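PDB 4ZQG: 1-deoxy-D-xylulose 5-phosphate reductoisomerase from Moraxella catarrhalis, which catalyses the NADPH-dependent conversion of 1-deoxy-D-xylulose 5-phosphate to 2-C-methyl-D-erythritol 4-phosphate, an early step of the MEP pathway of isoprenoid biosynthesis. Local coordinates for residues S131-G136 with K232-I237; R326-A329 with G334-I337; V264-V267 with F271-Q274. All coordinates share one frame; numbering follows the deposited sequence.

Contact 1: S131-G136 with K232-I237; sequences SLVMAG and KGLELI. With MG (magnesium ion), chain D; FOM (3-[formyl(hydroxy)amino]propylphosphonic acid), chain E.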
loop_
_atom_site.group_PDB
_atom_site.type_symbol
_atom_site.label_atom_id
_atom_site.label_comp_id
_atom_site.label_asym_id
_atom_site.label_seq_id
_atom_site.Cartn_x
_atom_site.Cartn_y
_atom_site.Cartn_z
ATOM N N SER A 131 -25.974 5.002 3.952
ATOM C CA SER A 131 -26.659 3.851 3.356
ATOM C C SER A 131 -26.265 2.474 3.914
ATOM O O SER A 131 -27.089 1.601 4.106
ATOM C CB SER A 131 -26.421 3.844 1.862
ATOM O OG SER A 131 -27.437 4.606 1.246
ATOM N N LEU A 132 -24.980 2.282 4.120
ATOM C CA LEU A 132 -24.462 1.044 4.641
ATOM C C LEU A 132 -24.602 0.953 6.175
ATOM O O LEU A 132 -24.913 -0.123 6.685
ATOM C CB LEU A 132 -23.008 0.863 4.176
ATOM C CG LEU A 132 -22.737 -0.247 3.152
ATOM C CD1 LEU A 132 -23.816 -0.535 2.130
ATOM C CD2 LEU A 132 -21.475 0.098 2.420
ATOM N N VAL A 133 -24.421 2.053 6.899
ATOM C CA VAL A 133 -24.630 2.069 8.339
ATOM C C VAL A 133 -26.058 1.689 8.687
ATOM O O VAL A 133 -26.323 1.118 9.732
ATOM C CB VAL A 133 -24.389 3.462 8.928
ATOM C CG1 VAL A 133 -24.811 3.549 10.372
ATOM C CG2 VAL A 133 -22.942 3.875 8.809
ATOM N N MET A 134 -27.005 2.033 7.818
ATOM C CA MET A 134 -28.427 1.764 8.083
ATOM C C MET A 134 -29.011 0.537 7.430
ATOM O O MET A 134 -29.968 -0.011 7.944
ATOM C CB MET A 134 -29.251 2.973 7.680
ATOM C CG MET A 134 -28.864 4.136 8.542
ATOM S SD MET A 134 -30.230 5.236 8.766
ATOM C CE MET A 134 -30.551 5.539 7.044
ATOM N N ALA A 135 -28.458 0.098 6.318
ATOM C CA ALA A 135 -29.059 -0.987 5.590
ATOM C C ALA A 135 -28.007 -1.862 4.956
ATOM O O ALA A 135 -28.215 -2.428 3.880
ATOM C CB ALA A 135 -29.993 -0.425 4.539
ATOM N N GLY A 136 -26.887 -1.986 5.648
ATOM C CA GLY A 136 -25.761 -2.728 5.143
ATOM C C GLY A 136 -26.143 -4.121 4.683
ATOM O O GLY A 136 -25.888 -4.467 3.532
ATOM N N LYS A 232 -15.610 8.456 11.942
ATOM C CA LYS A 232 -14.874 7.217 12.002
ATOM C C LYS A 232 -15.754 6.082 12.480
ATOM O O LYS A 232 -15.675 4.968 11.960
ATOM C CB LYS A 232 -13.646 7.355 12.878
ATOM C CG LYS A 232 -12.420 6.660 12.319
ATOM C CD LYS A 232 -12.224 6.879 10.830
ATOM C CE LYS A 232 -12.139 8.359 10.495
ATOM N NZ LYS A 232 -11.749 8.557 9.074
ATOM N N GLY A 233 -16.644 6.398 13.411
ATOM C CA GLY A 233 -17.644 5.457 13.907
ATOM C C GLY A 233 -18.414 4.857 12.780
ATOM O O GLY A 233 -18.600 3.662 12.686
ATOM N N LEU A 234 -18.875 5.724 11.909
ATOM C CA LEU A 234 -19.768 5.321 10.831
ATOM C C LEU A 234 -18.959 4.565 9.812
ATOM O O LEU A 234 -19.437 3.623 9.193
ATOM C CB LEU A 234 -20.382 6.566 10.173
ATOM C CG LEU A 234 -21.343 7.371 11.059
ATOM C CD1 LEU A 234 -21.748 8.607 10.306
ATOM C CD2 LEU A 234 -22.595 6.588 11.439
ATOM N N GLU A 235 -17.739 5.050 9.612
ATOM C CA GLU A 235 -16.822 4.428 8.692
ATOM C C GLU A 235 -16.475 3.017 9.156
ATOM O O GLU A 235 -16.351 2.091 8.343
ATOM C CB GLU A 235 -15.594 5.307 8.514
ATOM C CG GLU A 235 -15.913 6.437 7.543
ATOM C CD GLU A 235 -14.796 7.395 7.373
ATOM O OE1 GLU A 235 -13.730 7.227 8.002
ATOM O OE2 GLU A 235 -15.014 8.331 6.636
ATOM N N LEU A 236 -16.405 2.868 10.469
ATOM C CA LEU A 236 -16.209 1.559 11.078
ATOM C C LEU A 236 -17.344 0.603 10.681
ATOM O O LEU A 236 -17.078 -0.536 10.232
ATOM C CB LEU A 236 -16.013 1.703 12.600
ATOM C CG LEU A 236 -16.135 0.473 13.449
ATOM C CD1 LEU A 236 -15.090 -0.516 12.975
ATOM C CD2 LEU A 236 -15.885 0.806 14.905
ATOM N N ILE A 237 -18.592 1.051 10.790
ATOM C CA ILE A 237 -19.686 0.194 10.414
ATOM C C ILE A 237 -19.735 -0.033 8.914
ATOM O O ILE A 237 -19.973 -1.158 8.471
ATOM C CB ILE A 237 -20.998 0.746 10.937
ATOM C CG1 ILE A 237 -20.982 0.714 12.459
ATOM C CG2 ILE A 237 -22.175 -0.045 10.395
ATOM C CD1 ILE A 237 -21.746 1.866 13.082
HETATM MG MG MG D . -13.947 9.035 4.909
HETATM O O2 FOM E . -14.243 11.041 5.572
HETATM N N1 FOM E . -13.253 11.765 4.941
HETATM C C1 FOM E . -12.711 11.356 3.867
HETATM O O1 FOM E . -13.036 10.292 3.368
HETATM C C2 FOM E . -12.848 12.980 5.641
HETATM C C3 FOM E . -12.323 12.354 6.934
HETATM C C4 FOM E . -12.016 13.388 7.980
HETATM P PA1 FOM E . -11.571 12.449 9.423
HETATM O OP1 FOM E . -10.221 11.676 9.070
HETATM O OP2 FOM E . -12.538 11.369 9.625
HETATM O OP3 FOM E . -11.405 13.321 10.787
#
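V133 is the residue of 131-136 that meets 232-237. It sets its branched side chain against L234 and I237, which lie one turn apart on helix 230-243. V133 CG1 is anti to the backbone N (chi1 171°), which puts CG2 anti to the carbonyl carbon and against L234. This CG2 of V133 lies 3.5 Å from L234 O. The same methyl, V133 CG2, lies 3.8 Å from L234 CD2. The V133 and L234 side chains cross at about a right angle, and L234 CD2 touches both methyls of V133. I237 approaches from the next turn, with its CG2 3.8 Å from V133 CA. This is the tight part. Its side chains are all apolar and buried, though one methyl rests against the L234 carbonyl oxygen.

The packing thins out quickly around it. L132 packs on E238, H241 and L242, further along helix 230-243. M134 packs on N340 and L111 instead.

K232 and E235 take no part in the helix-helix packing. They serve the ligand site. E235 OE2 binds magnesium at 2.1 Å, and D154 and E156 complete the protein's share of the metal site. The metal is also chelated by O1 and O2 of fosmidomycin. K232 NZ makes a 2.6 Å salt bridge to E235 OE1, on the syn side and 17° out of the carboxylate plane. K232 NZ also donates to OP2 of the fosmidomycin phosphonate at 3.0 Å. The lysine chain bends at chi2 and chi3, which brings NZ between carboxylate and phosphonate. Thus one helix carries an apolar seam and an active-site face. The seam joins helix 130-146 of the Rossmann-like domain to the magnesium-fosmidomycin site of a DXP reductoisomerase.

Contact 2: R326-A329 with G334-I337; sequences RYAA and GACI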
loop_
_atom_site.group_PDB
_atom_site.type_symbol
_atom_site.label_atom_id
_atom_site.label_comp_id
_atom_site.label_asym_id
_atom_site.label_seq_id
_atom_site.Cartn_x
_atom_site.Cartn_y
_atom_site.Cartn_z
ATOM N N ARG A 326 -18.719 1.633 18.018
ATOM C CA ARG A 326 -18.243 0.266 18.107
ATOM C C ARG A 326 -19.291 -0.555 18.829
ATOM O O ARG A 326 -19.737 -1.575 18.332
ATOM C CB ARG A 326 -16.869 0.177 18.772
ATOM C CG ARG A 326 -16.181 -1.157 18.484
ATOM C CD ARG A 326 -14.780 -1.233 19.070
ATOM N NE ARG A 326 -13.868 -0.358 18.368
ATOM C CZ ARG A 326 -13.304 -0.644 17.202
ATOM N NH1 ARG A 326 -12.472 0.248 16.636
ATOM N NH2 ARG A 326 -13.569 -1.797 16.591
ATOM N N TYR A 327 -19.726 -0.052 19.979
ATOM C CA TYR A 327 -20.809 -0.651 20.728
ATOM C C TYR A 327 -21.972 -0.947 19.816
ATOM O O TYR A 327 -22.512 -2.042 19.826
ATOM C CB TYR A 327 -21.202 0.266 21.868
ATOM C CG TYR A 327 -22.453 -0.149 22.621
ATOM C CD1 TYR A 327 -22.631 -1.464 23.076
ATOM C CD2 TYR A 327 -23.465 0.791 22.905
ATOM C CE1 TYR A 327 -23.781 -1.826 23.778
ATOM C CE2 TYR A 327 -24.601 0.439 23.607
ATOM C CZ TYR A 327 -24.762 -0.866 24.039
ATOM O OH TYR A 327 -25.909 -1.193 24.738
ATOM N N ALA A 328 -22.335 0.006 18.971
ATOM C CA ALA A 328 -23.476 -0.184 18.082
ATOM C C ALA A 328 -23.161 -1.216 17.019
ATOM O O ALA A 328 -23.984 -2.062 16.711
ATOM C CB ALA A 328 -23.899 1.139 17.459
ATOM N N ALA A 329 -21.955 -1.176 16.466
ATOM C CA ALA A 329 -21.583 -2.170 15.467
ATOM C C ALA A 329 -21.747 -3.587 15.991
ATOM O O ALA A 329 -22.205 -4.451 15.268
ATOM C CB ALA A 329 -20.163 -1.950 15.012
ATOM N N GLY A 334 -30.164 -2.558 13.933
ATOM C CA GLY A 334 -30.965 -1.701 14.761
ATOM C C GLY A 334 -30.190 -0.657 15.522
ATOM O O GLY A 334 -30.538 0.499 15.515
ATOM N N ALA A 335 -29.127 -1.027 16.196
ATOM C CA ALA A 335 -28.388 -0.049 17.002
ATOM C C ALA A 335 -27.625 0.923 16.149
ATOM O O ALA A 335 -27.284 1.997 16.608
ATOM C CB ALA A 335 -27.426 -0.741 17.933
ATOM N N CYS A 336 -27.291 0.507 14.942
ATOM C CA CYS A 336 -26.579 1.369 13.997
ATOM C C CYS A 336 -27.459 2.469 13.436
ATOM O O CYS A 336 -26.999 3.595 13.224
ATOM C CB CYS A 336 -25.974 0.540 12.877
ATOM S SG CYS A 336 -24.588 -0.418 13.519
ATOM N N ILE A 337 -28.730 2.123 13.244
ATOM C CA ILE A 337 -29.778 3.053 12.896
ATOM C C ILE A 337 -30.019 4.004 14.050
ATOM O O ILE A 337 -29.929 5.211 13.904
ATOM C CB ILE A 337 -31.039 2.293 12.510
ATOM C CG1 ILE A 337 -30.778 1.609 11.183
ATOM C CG2 ILE A 337 -32.248 3.235 12.447
ATOM C CD1 ILE A 337 -31.800 0.568 10.830
#
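A328 faces A335 across two consecutive helices, 320-331 and 333-351, which are joined by a short turn. The interactions are of two kinds. The first is methyl packing. A328 CB and A335 CB both point to the opposite segment and come within 4.0 Å of each other. With only methyls between them, the backbones approach closely, and A328 CA lies 5.0 Å from A335 CA.

The second kind sets side-chain atoms against backbone carbonyls. A328 CB lies 3.6 Å from A335 O, and A335 CB is 3.9 Å from A328 O, so each alanine methyl meets the carbonyl oxygen of the other alanine. C336 adds its sulfur to the same place. C336 SG sits beside the backbone N (chi1 -71°), anti to the carbonyl carbon, and lies 3.6 Å from A328 O. C336 SG also touches the backbone of the next residue, 4.0 Å from A329 CA. The two segments share no hydrogen bond or salt bridge.

Polar ties lead elsewhere. R326 turns from the seam, with NH2 in a salt bridge to E247 and hydrogen-bonded to I250 O. L368 of helix 359-368 packs on both A328 and A335, while I237 of helix 230-243 touches A329 and C336. A buffer molecule, probably from the crystallisation liquor, lies near the A329 methyl.

The pair is two successive helices of the C-terminal helical region. Its chemistry implies cohesion through close fit and van der Waals contact, with small side chains setting the spacing and no directional bond fixing it.

Contact 3: V264-V267 with F271-Q274; sequences VEYV and FLAQ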
loop_
_atom_site.group_PDB
_atom_site.type_symbol
_atom_site.label_atom_id
_atom_site.label_comp_id
_atom_site.label_asym_id
_atom_site.label_seq_id
_atom_site.Cartn_x
_atom_site.Cartn_y
_atom_site.Cartn_z
ATOM N N VAL A 264 -4.103 -1.987 5.495
ATOM C CA VAL A 264 -4.457 -3.355 5.643
ATOM C C VAL A 264 -3.253 -4.122 6.141
ATOM O O VAL A 264 -2.241 -4.204 5.470
ATOM C CB VAL A 264 -4.885 -3.936 4.319
ATOM C CG1 VAL A 264 -5.152 -5.406 4.467
ATOM C CG2 VAL A 264 -6.142 -3.220 3.852
ATOM N N GLU A 265 -3.393 -4.684 7.339
ATOM C CA GLU A 265 -2.381 -5.507 7.977
ATOM C C GLU A 265 -2.529 -6.965 7.620
ATOM O O GLU A 265 -3.580 -7.520 7.820
ATOM C CB GLU A 265 -2.521 -5.377 9.479
ATOM C CG GLU A 265 -1.587 -6.281 10.244
ATOM C CD GLU A 265 -1.554 -5.999 11.712
ATOM O OE1 GLU A 265 -2.441 -5.272 12.245
ATOM O OE2 GLU A 265 -0.627 -6.562 12.335
ATOM N N TYR A 266 -1.450 -7.555 7.098
ATOM C CA TYR A 266 -1.350 -8.973 6.750
ATOM C C TYR A 266 -0.566 -9.808 7.797
ATOM O O TYR A 266 0.159 -9.282 8.641
ATOM C CB TYR A 266 -0.688 -9.121 5.381
ATOM C CG TYR A 266 -1.526 -8.580 4.233
ATOM C CD1 TYR A 266 -2.277 -9.436 3.435
ATOM C CD2 TYR A 266 -1.564 -7.228 3.947
ATOM C CE1 TYR A 266 -3.022 -8.970 2.393
ATOM C CE2 TYR A 266 -2.322 -6.746 2.911
ATOM C CZ TYR A 266 -3.064 -7.609 2.134
ATOM O OH TYR A 266 -3.848 -7.130 1.087
ATOM N N VAL A 267 -0.717 -11.127 7.709
ATOM C CA VAL A 267 -0.199 -12.038 8.722
ATOM C C VAL A 267 1.304 -12.143 8.768
ATOM O O VAL A 267 1.839 -12.461 9.818
ATOM C CB VAL A 267 -0.795 -13.457 8.600
ATOM C CG1 VAL A 267 -2.265 -13.419 9.002
ATOM C CG2 VAL A 267 -0.648 -13.997 7.190
ATOM N N PHE A 271 1.992 -4.168 6.224
ATOM C CA PHE A 271 0.900 -3.191 6.245
ATOM C C PHE A 271 0.914 -2.561 4.849
ATOM O O PHE A 271 1.904 -1.907 4.481
ATOM C CB PHE A 271 1.125 -2.104 7.304
ATOM C CG PHE A 271 1.055 -2.606 8.714
ATOM C CD1 PHE A 271 0.042 -2.209 9.565
ATOM C CD2 PHE A 271 2.006 -3.476 9.191
ATOM C CE1 PHE A 271 -0.041 -2.690 10.858
ATOM C CE2 PHE A 271 1.948 -3.955 10.487
ATOM C CZ PHE A 271 0.924 -3.576 11.321
ATOM N N LEU A 272 -0.127 -2.821 4.057
ATOM C CA LEU A 272 -0.366 -2.072 2.809
ATOM C C LEU A 272 -1.226 -0.887 3.117
ATOM O O LEU A 272 -2.260 -0.995 3.783
ATOM C CB LEU A 272 -1.037 -2.918 1.758
ATOM C CG LEU A 272 -0.145 -4.099 1.412
ATOM C CD1 LEU A 272 -0.661 -4.731 0.145
ATOM C CD2 LEU A 272 1.327 -3.726 1.244
ATOM N N ALA A 273 -0.745 0.271 2.695
ATOM C CA ALA A 273 -1.442 1.512 2.930
ATOM C C ALA A 273 -1.571 2.310 1.630
ATOM O O ALA A 273 -0.723 2.196 0.744
ATOM C CB ALA A 273 -0.690 2.308 3.945
ATOM N N GLN A 274 -2.636 3.120 1.541
ATOM C CA GLN A 274 -2.779 4.158 0.499
ATOM C C GLN A 274 -2.441 5.520 1.071
ATOM O O GLN A 274 -2.969 5.900 2.092
ATOM C CB GLN A 274 -4.185 4.123 -0.028
ATOM C CG GLN A 274 -4.447 4.788 -1.378
ATOM C CD GLN A 274 -4.837 6.252 -1.290
ATOM O OE1 GLN A 274 -4.820 6.875 -0.248
ATOM N NE2 GLN A 274 -5.142 6.815 -2.433
#
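The F271 ring carries E265 over one face. E265 CG lies 4.1 Å from the F271 ring centroid and 22° off the normal, a CH-pi contact displaced toward the rim. E265 runs extended beside the phenyl group, so its carboxylate also reaches the ring, with E265 CD 3.5 Å from F271 CZ. Carboxylate and ring planes are 27° apart. L272, on the face shared with V264, meets the Y266 ring obliquely, with Y266 CE2 3.7 Å from L272 CG. The polar ends are held elsewhere: E265 OE1 accepts from W186 NE1, Y266 OH bonds to C163 O, and R293 of the second subunit makes a cation-pi contact with the Y266 ring.

The backbones are antiparallel. V264 and L272 form the hydrogen-bonded pair, V264 N to L272 O at 2.7 Å and L272 N to V264 O at 2.9 Å. E265 and F271 form the adjacent non-hydrogen-bonded pair, where F271 CA also approaches V264 O at 3.4 Å.

Together these strands make a beta hairpin at the margin of the chain's mixed sheet. Strand 260-266 pairs on its other side with strand 182-189, and V264 packs on helix 155-162. F271-Q274 pair in an antiparallel ladder with a strand of the second subunit, so the sheet runs across the dimer interface.

In the fold
Contacts 1 and 2 adjoin, with centres 9 Å apart. V133 O lies 3.2 Å from C336 CB, and I237 CD1 lies 3.7 Å from C336 SG. Helix 230-243 thus touches helix 130-146 in contact 1 and both helices of contact 2, while its K232 and E235 reach fosmidomycin and magnesium. The L234 side chain is about 7 Å from the bound NAD. Contact 3 stands apart. Its centre is 22 Å from that of contact 1 and 26 Å from that of contact 2, and its nearest atoms are about 12 Å from either. It belongs to the dimer interface, whereas contacts 1 and 2 join helices within one subunit.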